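Local coordinates for hypothetical 13.2 KDA protein (Sulfolobus virus-like particle ssv1, PDB 2VQC), which is essential for virus function and, as a small winged-helix protein, probably binds DNA, at residues Asn12-Ala17 and Gln50-Ala55; Glu18-Ile23 and Leu36-Ile41; Glu29-Asp34 and Asn70-Phe75. All blocks are in the same frame, centred on the assembly; numbering follows the deposited sequence.

Contact 1. Residues Asn12-Ala17 and Gln50-Ala55; sequences NSYKMA and QRALKA
Ala17 and Ala52 face one another where helix 13-27 passes over helix 43-59, their CB atoms 3.8 Å apart. Small side chains at this point let the short axes of 13-17 and 50-55 approach to 8.0 Å while crossing at -66°. The methyl of Ala17 is aimed at backbone as much as at side chain: its CB lies 3.5 Å from Leu53 N. Ala52 CB answers by resting 3.7 Å from Ser13 O, and one flank of the Tyr14 ring meets it obliquely. The crossing pairs the first and third helices of a winged-helix domain; the third is, in this family of folds, usually the one presented to DNA. Leu53 can be followed outward from its root. Its CB touches Ala17 CB at 4.1 Å, and with CG anti to the backbone N (chi1 -177°) the two methyl branches diverge. CD1 reaches Ala17 O at 3.6 Å and also approaches Tyr21, the next turn along; CD2 continues inward to Met20 and to the ring of Phe75 on strand 73-77. The two segments share no hydrogen bond; the N-cap bond is internal to 12-17. Asn12, the N-cap of helix 13-27, accepts Lys15 N at its OD1 (3.0 Å), the donor standing 42° above the carbonyl plane. Further along the interface Tyr14 and Ala17 both touch Ile56, a turn beyond Leu53.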
ATOM      1  N   ASN A  12      -4.818  -9.538  -9.979  1.00 23.95           N
ATOM      2  CA  ASN A  12      -3.495  -8.986 -10.190  1.00 23.93           C
ATOM      3  C   ASN A  12      -3.107  -8.061  -9.034  1.00 23.89           C
ATOM      4  O   ASN A  12      -3.637  -6.960  -8.914  1.00 24.06           O
ATOM      5  CB  ASN A  12      -3.454  -8.240 -11.527  1.00 23.87           C
ATOM      6  CG  ASN A  12      -2.050  -7.848 -11.930  1.00 24.07           C
ATOM      7  OD1 ASN A  12      -1.349  -7.159 -11.189  1.00 24.26           O
ATOM      8  ND2 ASN A  12      -1.632  -8.279 -13.115  1.00 23.59           N
ATOM      9  N   SER A  13      -2.187  -8.519  -8.184  1.00 23.79           N
ATOM     10  CA  SER A  13      -1.759  -7.757  -7.001  1.00 23.62           C
ATOM     11  C   SER A  13      -1.244  -6.367  -7.350  1.00 23.38           C
ATOM     12  O   SER A  13      -1.458  -5.410  -6.595  1.00 23.21           O
ATOM     13  CB  SER A  13      -0.666  -8.511  -6.241  1.00 23.63           C
ATOM     14  OG  SER A  13      -1.187  -9.667  -5.612  1.00 24.50           O
ATOM     15  N   TYR A  14      -0.564  -6.262  -8.490  1.00 23.05           N
ATOM     16  CA  TYR A  14      -0.004  -4.993  -8.931  1.00 22.97           C
ATOM     17  C   TYR A  14      -1.089  -3.986  -9.313  1.00 22.61           C
ATOM     18  O   TYR A  14      -1.023  -2.829  -8.900  1.00 22.24           O
ATOM     19  CB  TYR A  14       0.966  -5.195 -10.096  1.00 23.00           C
ATOM     20  CG  TYR A  14       1.784  -3.963 -10.388  1.00 23.35           C
ATOM     21  CD1 TYR A  14       2.940  -3.682  -9.660  1.00 23.47           C
ATOM     22  CD2 TYR A  14       1.396  -3.066 -11.383  1.00 23.75           C
ATOM     23  CE1 TYR A  14       3.691  -2.545  -9.920  1.00 23.43           C
ATOM     24  CE2 TYR A  14       2.142  -1.923 -11.650  1.00 23.42           C
ATOM     25  CZ  TYR A  14       3.286  -1.671 -10.918  1.00 23.49           C
ATOM     26  OH  TYR A  14       4.026  -0.539 -11.187  1.00 23.67           O
ATOM     27  N   LYS A  15      -2.073  -4.425 -10.096  1.00 22.44           N
ATOM     28  CA  LYS A  15      -3.208  -3.568 -10.456  1.00 22.65           C
ATOM     29  C   LYS A  15      -3.963  -3.070  -9.219  1.00 22.72           C
ATOM     30  O   LYS A  15      -4.418  -1.922  -9.185  1.00 22.67           O
ATOM     31  CB  LYS A  15      -4.182  -4.299 -11.379  1.00 22.58           C
ATOM     32  CG  LYS A  15      -3.670  -4.527 -12.787  1.00 22.60           C
ATOM     33  CD  LYS A  15      -4.716  -5.265 -13.611  1.00 22.85           C
ATOM     34  CE  LYS A  15      -4.246  -5.565 -15.027  1.00 22.71           C
ATOM     35  NZ  LYS A  15      -5.265  -6.361 -15.765  1.00 22.80           N
HETATM   36  N   MSE A  16      -4.078  -3.931  -8.207  1.00 22.70           N
HETATM   37  CA  MSE A  16      -4.742  -3.574  -6.951  1.00 22.78           C
HETATM   38  C   MSE A  16      -3.926  -2.541  -6.192  1.00 22.34           C
HETATM   39  O   MSE A  16      -4.481  -1.638  -5.563  1.00 21.84           O
HETATM   40  CB  MSE A  16      -4.904  -4.796  -6.038  1.00 23.33           C
HETATM   41  CG  MSE A  16      -5.465  -6.045  -6.685  1.00 25.41           C
HETATM   42 SE   MSE A  16      -7.373  -6.040  -6.848  1.00 30.54          SE
HETATM   43  CE  MSE A  16      -7.548  -4.772  -8.342  1.00 30.45           C
ATOM     44  N   ALA A  17      -2.604  -2.709  -6.228  1.00 22.15           N
ATOM     45  CA  ALA A  17      -1.685  -1.807  -5.539  1.00 21.98           C
ATOM     46  C   ALA A  17      -1.693  -0.416  -6.159  1.00 21.85           C
ATOM     47  O   ALA A  17      -1.544   0.576  -5.444  1.00 21.95           O
ATOM     48  CB  ALA A  17      -0.280  -2.375  -5.542  1.00 22.05           C
ATOM     49  N   GLN A  50       0.018  -5.421  -0.511  1.00 23.40           N
ATOM     50  CA  GLN A  50       0.980  -4.603   0.223  1.00 23.64           C
ATOM     51  C   GLN A  50       2.398  -4.774  -0.319  1.00 23.87           C
ATOM     52  O   GLN A  50       3.154  -3.808  -0.419  1.00 24.01           O
ATOM     53  CB  GLN A  50       0.964  -4.954   1.710  1.00 23.55           C
ATOM     54  CG  GLN A  50       2.017  -4.217   2.513  1.00 23.72           C
ATOM     55  CD  GLN A  50       1.801  -4.324   4.001  1.00 24.11           C
ATOM     56  OE1 GLN A  50       0.926  -3.661   4.559  1.00 26.09           O
ATOM     57  NE2 GLN A  50       2.604  -5.156   4.659  1.00 23.92           N
ATOM     58  N   ARG A  51       2.760  -6.006  -0.656  1.00 23.97           N
ATOM     59  CA  ARG A  51       4.069  -6.275  -1.239  1.00 24.20           C
ATOM     60  C   ARG A  51       4.242  -5.562  -2.589  1.00 24.09           C
ATOM     61  O   ARG A  51       5.306  -5.003  -2.865  1.00 23.69           O
ATOM     62  CB  ARG A  51       4.287  -7.780  -1.385  1.00 24.18           C
ATOM     63  CG  ARG A  51       5.704  -8.145  -1.728  1.00 24.75           C
ATOM     64  CD  ARG A  51       6.016  -9.584  -1.366  1.00 25.14           C
ATOM     65  NE  ARG A  51       5.271 -10.552  -2.175  1.00 26.08           N
ATOM     66  CZ  ARG A  51       4.365 -11.423  -1.716  1.00 26.51           C
ATOM     67  NH1 ARG A  51       4.036 -11.481  -0.425  1.00 26.62           N
ATOM     68  NH2 ARG A  51       3.776 -12.257  -2.570  1.00 26.25           N
ATOM     69  N   ALA A  52       3.194  -5.568  -3.414  1.00 24.11           N
ATOM     70  CA  ALA A  52       3.230  -4.871  -4.707  1.00 24.11           C
ATOM     71  C   ALA A  52       3.201  -3.346  -4.524  1.00 24.14           C
ATOM     72  O   ALA A  52       3.836  -2.611  -5.285  1.00 24.46           O
ATOM     73  CB  ALA A  52       2.086  -5.332  -5.599  1.00 23.95           C
ATOM     74  N   LEU A  53       2.472  -2.878  -3.514  1.00 24.12           N
ATOM     75  CA  LEU A  53       2.429  -1.449  -3.180  1.00 24.13           C
ATOM     76  C   LEU A  53       3.809  -0.942  -2.767  1.00 24.11           C
ATOM     77  O   LEU A  53       4.213   0.152  -3.156  1.00 24.02           O
ATOM     78  CB  LEU A  53       1.419  -1.195  -2.056  1.00 24.15           C
ATOM     79  CG  LEU A  53       1.172   0.251  -1.607  1.00 24.01           C
ATOM     80  CD1 LEU A  53       0.862   1.192  -2.778  1.00 23.75           C
ATOM     81  CD2 LEU A  53       0.037   0.270  -0.599  1.00 23.85           C
ATOM     82  N   LYS A  54       4.524  -1.744  -1.983  1.00 24.06           N
ATOM     83  CA  LYS A  54       5.896  -1.431  -1.590  1.00 24.24           C
ATOM     84  C   LYS A  54       6.806  -1.285  -2.817  1.00 24.28           C
ATOM     85  O   LYS A  54       7.651  -0.382  -2.865  1.00 24.19           O
ATOM     86  CB  LYS A  54       6.424  -2.513  -0.638  1.00 24.26           C
ATOM     87  CG  LYS A  54       7.805  -2.255  -0.048  1.00 24.32           C
ATOM     88  CD  LYS A  54       8.224  -3.406   0.857  1.00 24.69           C
ATOM     89  CE  LYS A  54       9.708  -3.356   1.204  1.00 25.18           C
ATOM     90  NZ  LYS A  54      10.049  -2.210   2.095  1.00 26.11           N
ATOM     91  N   ALA A  55       6.627  -2.160  -3.806  1.00 24.41           N
ATOM     92  CA  ALA A  55       7.406  -2.090  -5.046  1.00 24.65           C
ATOM     93  C   ALA A  55       7.115  -0.797  -5.820  1.00 24.81           C
ATOM     94  O   ALA A  55       8.040  -0.165  -6.325  1.00 24.75           O
ATOM     95  CB  ALA A  55       7.151  -3.314  -5.921  1.00 24.59           C
TER

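Contact 2. Residues Glu18-Ile23 and Leu36-Ile41; sequences EIMYKI and LAQFEI
Met20, a selenomethionine in this crystal, reaches the Phe39 ring obliquely from helix 13-27 in a Met-aromatic contact, the two side chains coming from opposite directions. Its SE stands 4.3 Å from the centroid of the Phe39 ring and 45° off the ring normal. With CG anti to the carbonyl carbon (chi1 -63°), Met20 CG lies 3.8 Å from Phe39 CE2, and the bends at chi2 and chi3 set SE and the end of the chain beside the ring, Met20 SE being 3.5 Å from that same Phe39 CE2. Gln38 closes this tight part, its CG 3.9 Å from Met20 SE while also sitting over the centre of the neighbouring Phe39 ring. Ile19 adds a thinner contact at the ring edge, with CB 4.1 Å from Phe39 CZ near the ring plane. Toward solvent the packing is looser. Exposed Gln38, bent at chi2, lays its amide against the Ile23 CD1 methyl, 3.6 Å from Gln38 OE1, an apolar contact. The segments otherwise keep their distance, the nearest CA atoms, of Met20 and Gln38, being 8.5 Å apart. Helix 13-27 thus leans on the end of helix 32-39. Behind it, strand 29-30 supplies Leu30 to Met20 and Ile23, while Leu36 and Ile41 pack on helix 43-59 at Ala46 and Ile49.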
ATOM      1  N   GLU A  18      -1.866  -0.346  -7.481  1.00 21.61           N
ATOM      2  CA  GLU A  18      -2.004   0.939  -8.180  1.00 21.47           C
ATOM      3  C   GLU A  18      -3.229   1.694  -7.675  1.00 21.04           C
ATOM      4  O   GLU A  18      -3.199   2.915  -7.539  1.00 20.81           O
ATOM      5  CB  GLU A  18      -2.095   0.745  -9.704  1.00 21.31           C
ATOM      6  CG  GLU A  18      -0.772   0.352 -10.362  1.00 21.98           C
ATOM      7  CD  GLU A  18      -0.897   0.108 -11.865  1.00 22.46           C
ATOM      8  OE1 GLU A  18      -1.827  -0.616 -12.289  1.00 24.72           O
ATOM      9  OE2 GLU A  18      -0.053   0.629 -12.629  1.00 24.00           O
ATOM     10  N   ILE A  19      -4.305   0.963  -7.391  1.00 20.76           N
ATOM     11  CA  ILE A  19      -5.511   1.576  -6.824  1.00 20.53           C
ATOM     12  C   ILE A  19      -5.172   2.164  -5.455  1.00 20.25           C
ATOM     13  O   ILE A  19      -5.514   3.312  -5.164  1.00 20.17           O
ATOM     14  CB  ILE A  19      -6.685   0.575  -6.715  1.00 20.39           C
ATOM     15  CG1 ILE A  19      -7.080   0.068  -8.108  1.00 20.19           C
ATOM     16  CG2 ILE A  19      -7.902   1.220  -6.041  1.00 20.60           C
ATOM     17  CD1 ILE A  19      -8.114  -1.033  -8.091  1.00 20.24           C
HETATM   18  N   MSE A  20      -4.472   1.387  -4.634  1.00 20.09           N
HETATM   19  CA  MSE A  20      -4.091   1.842  -3.302  1.00 20.22           C
HETATM   20  C   MSE A  20      -3.129   3.030  -3.356  1.00 20.12           C
HETATM   21  O   MSE A  20      -3.181   3.896  -2.494  1.00 20.07           O
HETATM   22  CB  MSE A  20      -3.450   0.711  -2.494  1.00 20.30           C
HETATM   23  CG  MSE A  20      -4.353  -0.484  -2.197  1.00 21.10           C
HETATM   24 SE   MSE A  20      -6.102  -0.068  -1.390  1.00 21.23          SE
HETATM   25  CE  MSE A  20      -6.967   0.433  -3.005  1.00 24.23           C
ATOM     26  N   TYR A  21      -2.265   3.069  -4.365  1.00 20.04           N
ATOM     27  CA  TYR A  21      -1.256   4.123  -4.464  1.00 19.96           C
ATOM     28  C   TYR A  21      -1.897   5.501  -4.636  1.00 19.99           C
ATOM     29  O   TYR A  21      -1.451   6.478  -4.025  1.00 20.04           O
ATOM     30  CB  TYR A  21      -0.290   3.848  -5.616  1.00 19.71           C
ATOM     31  CG  TYR A  21       0.923   4.753  -5.620  1.00 19.63           C
ATOM     32  CD1 TYR A  21       1.913   4.616  -4.649  1.00 19.54           C
ATOM     33  CD2 TYR A  21       1.088   5.735  -6.592  1.00 19.17           C
ATOM     34  CE1 TYR A  21       3.028   5.428  -4.636  1.00 19.08           C
ATOM     35  CE2 TYR A  21       2.209   6.557  -6.593  1.00 19.31           C
ATOM     36  CZ  TYR A  21       3.178   6.394  -5.605  1.00 19.26           C
ATOM     37  OH  TYR A  21       4.297   7.189  -5.576  1.00 19.04           O
ATOM     38  N   LYS A  22      -2.941   5.587  -5.453  1.00 19.78           N
ATOM     39  CA  LYS A  22      -3.644   6.856  -5.592  1.00 20.14           C
ATOM     40  C   LYS A  22      -4.561   7.167  -4.405  1.00 19.89           C
ATOM     41  O   LYS A  22      -4.835   8.333  -4.130  1.00 19.96           O
ATOM     42  CB  LYS A  22      -4.369   6.970  -6.936  1.00 20.11           C
ATOM     43  CG  LYS A  22      -5.478   6.015  -7.184  1.00 20.64           C
ATOM     44  CD  LYS A  22      -6.030   6.288  -8.572  1.00 21.18           C
ATOM     45  CE  LYS A  22      -7.124   5.313  -8.919  1.00 22.40           C
ATOM     46  NZ  LYS A  22      -7.720   5.573 -10.267  1.00 22.20           N
ATOM     47  N   ILE A  23      -5.000   6.138  -3.686  1.00 19.92           N
ATOM     48  CA  ILE A  23      -5.677   6.345  -2.403  1.00 20.04           C
ATOM     49  C   ILE A  23      -4.691   6.896  -1.352  1.00 20.17           C
ATOM     50  O   ILE A  23      -5.072   7.701  -0.494  1.00 20.15           O
ATOM     51  CB  ILE A  23      -6.381   5.051  -1.918  1.00 19.92           C
ATOM     52  CG1 ILE A  23      -7.563   4.750  -2.846  1.00 19.86           C
ATOM     53  CG2 ILE A  23      -6.853   5.188  -0.462  1.00 20.01           C
ATOM     54  CD1 ILE A  23      -8.379   3.528  -2.477  1.00 20.10           C
ATOM     55  N   LEU A  36      -7.375  -3.909   3.514  1.00 17.92           N
ATOM     56  CA  LEU A  36      -8.432  -4.829   3.933  1.00 18.09           C
ATOM     57  C   LEU A  36      -9.818  -4.182   3.882  1.00 18.08           C
ATOM     58  O   LEU A  36     -10.781  -4.821   3.468  1.00 17.78           O
ATOM     59  CB  LEU A  36      -8.152  -5.359   5.347  1.00 18.11           C
ATOM     60  CG  LEU A  36      -7.026  -6.394   5.445  1.00 18.66           C
ATOM     61  CD1 LEU A  36      -6.470  -6.481   6.860  1.00 18.99           C
ATOM     62  CD2 LEU A  36      -7.513  -7.756   4.989  1.00 18.40           C
ATOM     63  N   ALA A  37      -9.909  -2.919   4.298  1.00 18.33           N
ATOM     64  CA  ALA A  37     -11.185  -2.202   4.338  1.00 18.51           C
ATOM     65  C   ALA A  37     -11.635  -1.810   2.939  1.00 18.86           C
ATOM     66  O   ALA A  37     -12.809  -1.931   2.596  1.00 18.63           O
ATOM     67  CB  ALA A  37     -11.089  -0.964   5.230  1.00 18.43           C
ATOM     68  N   GLN A  38     -10.697  -1.337   2.131  1.00 19.29           N
ATOM     69  CA  GLN A  38     -11.010  -0.925   0.764  1.00 19.52           C
ATOM     70  C   GLN A  38     -11.569  -2.075  -0.081  1.00 19.41           C
ATOM     71  O   GLN A  38     -12.591  -1.916  -0.749  1.00 19.15           O
ATOM     72  CB  GLN A  38      -9.762  -0.341   0.093  1.00 19.63           C
ATOM     73  CG  GLN A  38      -9.954   0.081  -1.363  1.00 19.81           C
ATOM     74  CD  GLN A  38     -10.988   1.159  -1.542  1.00 20.40           C
ATOM     75  OE1 GLN A  38     -11.124   2.042  -0.698  1.00 21.25           O
ATOM     76  NE2 GLN A  38     -11.713   1.114  -2.663  1.00 21.57           N
ATOM     77  N   PHE A  39     -10.902  -3.225  -0.036  1.00 19.55           N
ATOM     78  CA  PHE A  39     -11.219  -4.341  -0.931  1.00 19.76           C
ATOM     79  C   PHE A  39     -12.110  -5.437  -0.330  1.00 20.02           C
ATOM     80  O   PHE A  39     -12.754  -6.183  -1.079  1.00 19.78           O
ATOM     81  CB  PHE A  39      -9.922  -4.957  -1.462  1.00 19.63           C
ATOM     82  CG  PHE A  39      -9.139  -4.046  -2.379  1.00 19.30           C
ATOM     83  CD1 PHE A  39      -9.749  -3.434  -3.469  1.00 18.99           C
ATOM     84  CD2 PHE A  39      -7.781  -3.820  -2.165  1.00 19.47           C
ATOM     85  CE1 PHE A  39      -9.022  -2.607  -4.327  1.00 19.32           C
ATOM     86  CE2 PHE A  39      -7.050  -2.996  -3.021  1.00 19.22           C
ATOM     87  CZ  PHE A  39      -7.675  -2.390  -4.099  1.00 19.13           C
ATOM     88  N   GLU A  40     -12.161  -5.514   1.003  1.00 20.48           N
ATOM     89  CA  GLU A  40     -12.932  -6.538   1.732  1.00 20.91           C
ATOM     90  C   GLU A  40     -12.468  -7.961   1.383  1.00 20.96           C
ATOM     91  O   GLU A  40     -13.262  -8.834   1.003  1.00 20.57           O
ATOM     92  CB  GLU A  40     -14.439  -6.371   1.520  1.00 20.94           C
ATOM     93  CG  GLU A  40     -14.967  -5.060   2.062  1.00 22.32           C
ATOM     94  CD  GLU A  40     -16.480  -4.950   2.005  1.00 22.66           C
ATOM     95  OE1 GLU A  40     -17.164  -5.980   1.810  1.00 25.48           O
ATOM     96  OE2 GLU A  40     -16.989  -3.820   2.171  1.00 26.10           O
ATOM     97  N   ILE A  41     -11.167  -8.165   1.570  1.00 20.90           N
ATOM     98  CA  ILE A  41     -10.470  -9.387   1.208  1.00 21.05           C
ATOM     99  C   ILE A  41      -9.791  -9.987   2.440  1.00 20.92           C
ATOM    100  O   ILE A  41      -9.847  -9.417   3.531  1.00 20.93           O
ATOM    101  CB  ILE A  41      -9.400  -9.103   0.118  1.00 21.07           C
ATOM    102  CG1 ILE A  41      -8.494  -7.934   0.543  1.00 21.06           C
ATOM    103  CG2 ILE A  41     -10.078  -8.814  -1.213  1.00 21.26           C
ATOM    104  CD1 ILE A  41      -7.251  -7.776  -0.295  1.00 21.38           C
TER

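Contact 3. Residues Glu29-Asp34 and Asn70-Phe75; sequences ELTLED and NRKTTF
Leu30 and Phe75 form an antiparallel hydrogen-bonded pair: Leu30 N donates to Phe75 O at 2.9 Å, and Phe75 N returns a bond to Leu30 O at 2.8 Å. Both side chains leave on the same face of the sheet, toward Leu24 of helix 13-27. Next to this pair, Thr31 and Thr74 run alongside each other with their CG2 methyls 3.9 Å apart, and the extended Glu29 crosses the second threonine, its CG 3.5 Å from Thr74 CG2. Thr31 is the N-cap of helix 32-39. With chi1 at 65° its OG1 sits between N and carbonyl carbon, where it donates to Glu33 OE1 (2.8 Å) from above the carboxylate plane. Asp34 OD2 accepts Thr31 N on its anti lone pair at 2.9 Å, a bond back to the N-cap N-H without the reciprocal one of a full capping box. Glu33 bends at chi2 (89°) to bring its other oxygen to the wing residue Lys72, whose chain folds at chi3 (-57°). Lys72 NZ meets Glu33 OE2 on the syn side but tilted out of the carboxylate plane, in a salt bridge modelled at a doubtful 2.5 Å. The two backbone bonds join strand 29-30 to strand 73-77, while the ion pair and a water that accepts from Leu32 N and donates to Thr73 O tie the wing to the first turn of helix 32-39; the lysine would probably favour ionised Glu33.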
ATOM      1  N   GLU A  29      -1.579   8.538   4.157  1.00 19.44           N
ATOM      2  CA  GLU A  29      -0.991   7.448   4.929  1.00 19.50           C
ATOM      3  C   GLU A  29      -1.812   6.168   4.731  1.00 19.39           C
ATOM      4  O   GLU A  29      -3.041   6.229   4.642  1.00 19.67           O
ATOM      5  CB  GLU A  29      -0.944   7.848   6.410  1.00 19.46           C
ATOM      6  CG  GLU A  29       0.225   7.253   7.198  1.00 20.03           C
ATOM      7  CD  GLU A  29       0.650   8.099   8.405  1.00 20.24           C
ATOM      8  OE1 GLU A  29       0.075   9.186   8.632  1.00 21.08           O
ATOM      9  OE2 GLU A  29       1.578   7.674   9.130  1.00 21.69           O
ATOM     10  N   LEU A  30      -1.134   5.021   4.643  1.00 19.14           N
ATOM     11  CA  LEU A  30      -1.802   3.720   4.472  1.00 18.85           C
ATOM     12  C   LEU A  30      -1.137   2.623   5.294  1.00 18.51           C
ATOM     13  O   LEU A  30       0.085   2.593   5.427  1.00 18.33           O
ATOM     14  CB  LEU A  30      -1.806   3.267   3.004  1.00 18.96           C
ATOM     15  CG  LEU A  30      -2.725   3.938   1.981  1.00 19.23           C
ATOM     16  CD1 LEU A  30      -2.517   3.267   0.637  1.00 19.59           C
ATOM     17  CD2 LEU A  30      -4.183   3.877   2.373  1.00 18.98           C
ATOM     18  N   THR A  31      -1.967   1.726   5.828  1.00 18.19           N
ATOM     19  CA  THR A  31      -1.523   0.488   6.468  1.00 18.11           C
ATOM     20  C   THR A  31      -2.309  -0.693   5.885  1.00 17.88           C
ATOM     21  O   THR A  31      -3.237  -0.505   5.097  1.00 17.36           O
ATOM     22  CB  THR A  31      -1.731   0.527   7.992  1.00 18.02           C
ATOM     23  OG1 THR A  31      -3.133   0.582   8.297  1.00 17.94           O
ATOM     24  CG2 THR A  31      -1.022   1.735   8.598  1.00 18.27           C
ATOM     25  N   LEU A  32      -1.939  -1.907   6.278  1.00 17.92           N
ATOM     26  CA  LEU A  32      -2.607  -3.102   5.764  1.00 18.03           C
ATOM     27  C   LEU A  32      -4.120  -3.040   6.000  1.00 18.04           C
ATOM     28  O   LEU A  32      -4.894  -3.459   5.139  1.00 18.15           O
ATOM     29  CB  LEU A  32      -2.014  -4.381   6.376  1.00 17.96           C
ATOM     30  CG  LEU A  32      -2.452  -5.683   5.686  1.00 17.98           C
ATOM     31  CD1 LEU A  32      -1.734  -5.870   4.356  1.00 18.02           C
ATOM     32  CD2 LEU A  32      -2.219  -6.878   6.586  1.00 18.30           C
ATOM     33  N   GLU A  33      -4.535  -2.495   7.146  1.00 17.92           N
ATOM     34  CA  GLU A  33      -5.965  -2.354   7.468  1.00 18.00           C
ATOM     35  C   GLU A  33      -6.746  -1.558   6.430  1.00 17.86           C
ATOM     36  O   GLU A  33      -7.925  -1.844   6.191  1.00 17.75           O
ATOM     37  CB  GLU A  33      -6.171  -1.703   8.843  1.00 18.05           C
ATOM     38  CG  GLU A  33      -5.717  -2.562  10.029  1.00 18.20           C
ATOM     39  CD  GLU A  33      -4.259  -2.352  10.405  1.00 17.79           C
ATOM     40  OE1 GLU A  33      -3.463  -1.905   9.554  1.00 18.72           O
ATOM     41  OE2 GLU A  33      -3.908  -2.643  11.560  1.00 17.76           O
ATOM     42  N   ASP A  34      -6.101  -0.555   5.831  1.00 17.93           N
ATOM     43  CA  ASP A  34      -6.724   0.245   4.764  1.00 18.01           C
ATOM     44  C   ASP A  34      -6.961  -0.568   3.484  1.00 17.93           C
ATOM     45  O   ASP A  34      -7.948  -0.358   2.779  1.00 18.05           O
ATOM     46  CB  ASP A  34      -5.868   1.474   4.440  1.00 18.03           C
ATOM     47  CG  ASP A  34      -5.798   2.458   5.595  1.00 18.59           C
ATOM     48  OD1 ASP A  34      -6.868   2.889   6.070  1.00 19.35           O
ATOM     49  OD2 ASP A  34      -4.676   2.810   6.026  1.00 18.99           O
ATOM     50  N   ASN A  70       8.616  -1.521  13.875  1.00 32.18           N
ATOM     51  CA  ASN A  70       8.335  -2.750  14.622  1.00 32.30           C
ATOM     52  C   ASN A  70       6.840  -2.958  14.886  1.00 32.45           C
ATOM     53  O   ASN A  70       6.382  -4.099  14.998  1.00 32.49           O
ATOM     54  CB  ASN A  70       9.118  -2.764  15.944  1.00 32.29           C
ATOM     55  CG  ASN A  70       9.194  -4.150  16.582  1.00 32.31           C
ATOM     56  OD1 ASN A  70       9.691  -4.296  17.701  1.00 32.41           O
ATOM     57  ND2 ASN A  70       8.711  -5.168  15.877  1.00 32.57           N
ATOM     58  N   ARG A  71       6.088  -1.861  14.984  1.00 32.58           N
ATOM     59  CA  ARG A  71       4.633  -1.947  15.110  1.00 32.67           C
ATOM     60  C   ARG A  71       4.005  -2.472  13.815  1.00 32.77           C
ATOM     61  O   ARG A  71       3.295  -3.476  13.840  1.00 32.76           O
ATOM     62  CB  ARG A  71       4.006  -0.607  15.545  1.00 32.65           C
ATOM     63  CG  ARG A  71       4.352   0.618  14.697  1.00 32.66           C
ATOM     64  CD  ARG A  71       3.538   1.836  15.106  1.00 32.70           C
ATOM     65  NE  ARG A  71       2.114   1.672  14.807  1.00 32.76           N
ATOM     66  CZ  ARG A  71       1.192   2.626  14.938  1.00 32.80           C
ATOM     67  NH1 ARG A  71       1.521   3.842  15.365  1.00 32.86           N
ATOM     68  NH2 ARG A  71      -0.074   2.361  14.637  1.00 32.84           N
ATOM     69  N   LYS A  72       4.301  -1.822  12.690  1.00 32.91           N
ATOM     70  CA  LYS A  72       3.704  -2.181  11.402  1.00 33.04           C
ATOM     71  C   LYS A  72       4.243  -1.334  10.247  1.00 33.15           C
ATOM     72  O   LYS A  72       4.684  -0.199  10.443  1.00 32.94           O
ATOM     73  CB  LYS A  72       2.176  -2.039  11.452  1.00 33.03           C
ATOM     74  CG  LYS A  72       1.690  -0.615  11.677  1.00 32.99           C
ATOM     75  CD  LYS A  72       0.365  -0.572  12.417  1.00 32.95           C
ATOM     76  CE  LYS A  72      -0.724  -1.360  11.715  1.00 32.73           C
ATOM     77  NZ  LYS A  72      -2.021  -1.152  12.402  1.00 32.78           N
ATOM     78  N   THR A  73       4.187  -1.903   9.043  1.00 33.42           N
ATOM     79  CA  THR A  73       4.520  -1.185   7.813  1.00 33.68           C
ATOM     80  C   THR A  73       3.479  -0.104   7.537  1.00 33.82           C
ATOM     81  O   THR A  73       2.271  -0.370   7.545  1.00 33.71           O
ATOM     82  CB  THR A  73       4.573  -2.139   6.597  1.00 33.66           C
ATOM     83  OG1 THR A  73       5.506  -3.198   6.851  1.00 33.95           O
ATOM     84  CG2 THR A  73       4.981  -1.390   5.329  1.00 33.56           C
ATOM     85  N   THR A  74       3.956   1.114   7.298  1.00 34.23           N
ATOM     86  CA  THR A  74       3.086   2.251   7.026  1.00 34.56           C
ATOM     87  C   THR A  74       3.619   3.022   5.827  1.00 34.90           C
ATOM     88  O   THR A  74       4.780   3.423   5.807  1.00 35.30           O
ATOM     89  CB  THR A  74       3.006   3.204   8.242  1.00 34.58           C
ATOM     90  OG1 THR A  74       2.717   2.455   9.431  1.00 34.51           O
ATOM     91  CG2 THR A  74       1.928   4.267   8.033  1.00 34.52           C
ATOM     92  N   PHE A  75       2.766   3.223   4.830  1.00 35.34           N
ATOM     93  CA  PHE A  75       3.114   4.005   3.655  1.00 35.36           C
ATOM     94  C   PHE A  75       2.728   5.452   3.912  1.00 35.91           C
ATOM     95  O   PHE A  75       1.632   5.729   4.393  1.00 35.77           O
ATOM     96  CB  PHE A  75       2.389   3.459   2.425  1.00 35.41           C
ATOM     97  CG  PHE A  75       2.692   2.018   2.151  1.00 35.33           C
ATOM     98  CD1 PHE A  75       3.763   1.664   1.349  1.00 35.19           C
ATOM     99  CD2 PHE A  75       1.928   1.010   2.731  1.00 35.58           C
ATOM    100  CE1 PHE A  75       4.059   0.324   1.108  1.00 35.34           C
ATOM    101  CE2 PHE A  75       2.218  -0.331   2.496  1.00 35.54           C
ATOM    102  CZ  PHE A  75       3.287  -0.672   1.681  1.00 35.35           C
TER
HETATM  103  O   HOH W   1       0.708  -2.409   7.198  1.00 33.00           O

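From the N terminus, helix 13-27 enters two contacts in turn: 12-17 waits for 50-55 on helix 43-59, and 18-23 for 36-41 at the end of helix 32-39. Contact 2 closes first and is nested inside the longer loop shut by contact 1. Contact 3 starts at strand 29-30, within both of those loops, and closes only at strand 73-77, so it crosses both. Contacts 1 and 2 join the three helices, whereas contact 3 fastens the sheet and wing to them. Met20, Leu53, Leu30 and Phe75 meet between the sites, although contacts 1 and 3 lie on opposite sides of the chain's centre, their own centres about 14 Å apart.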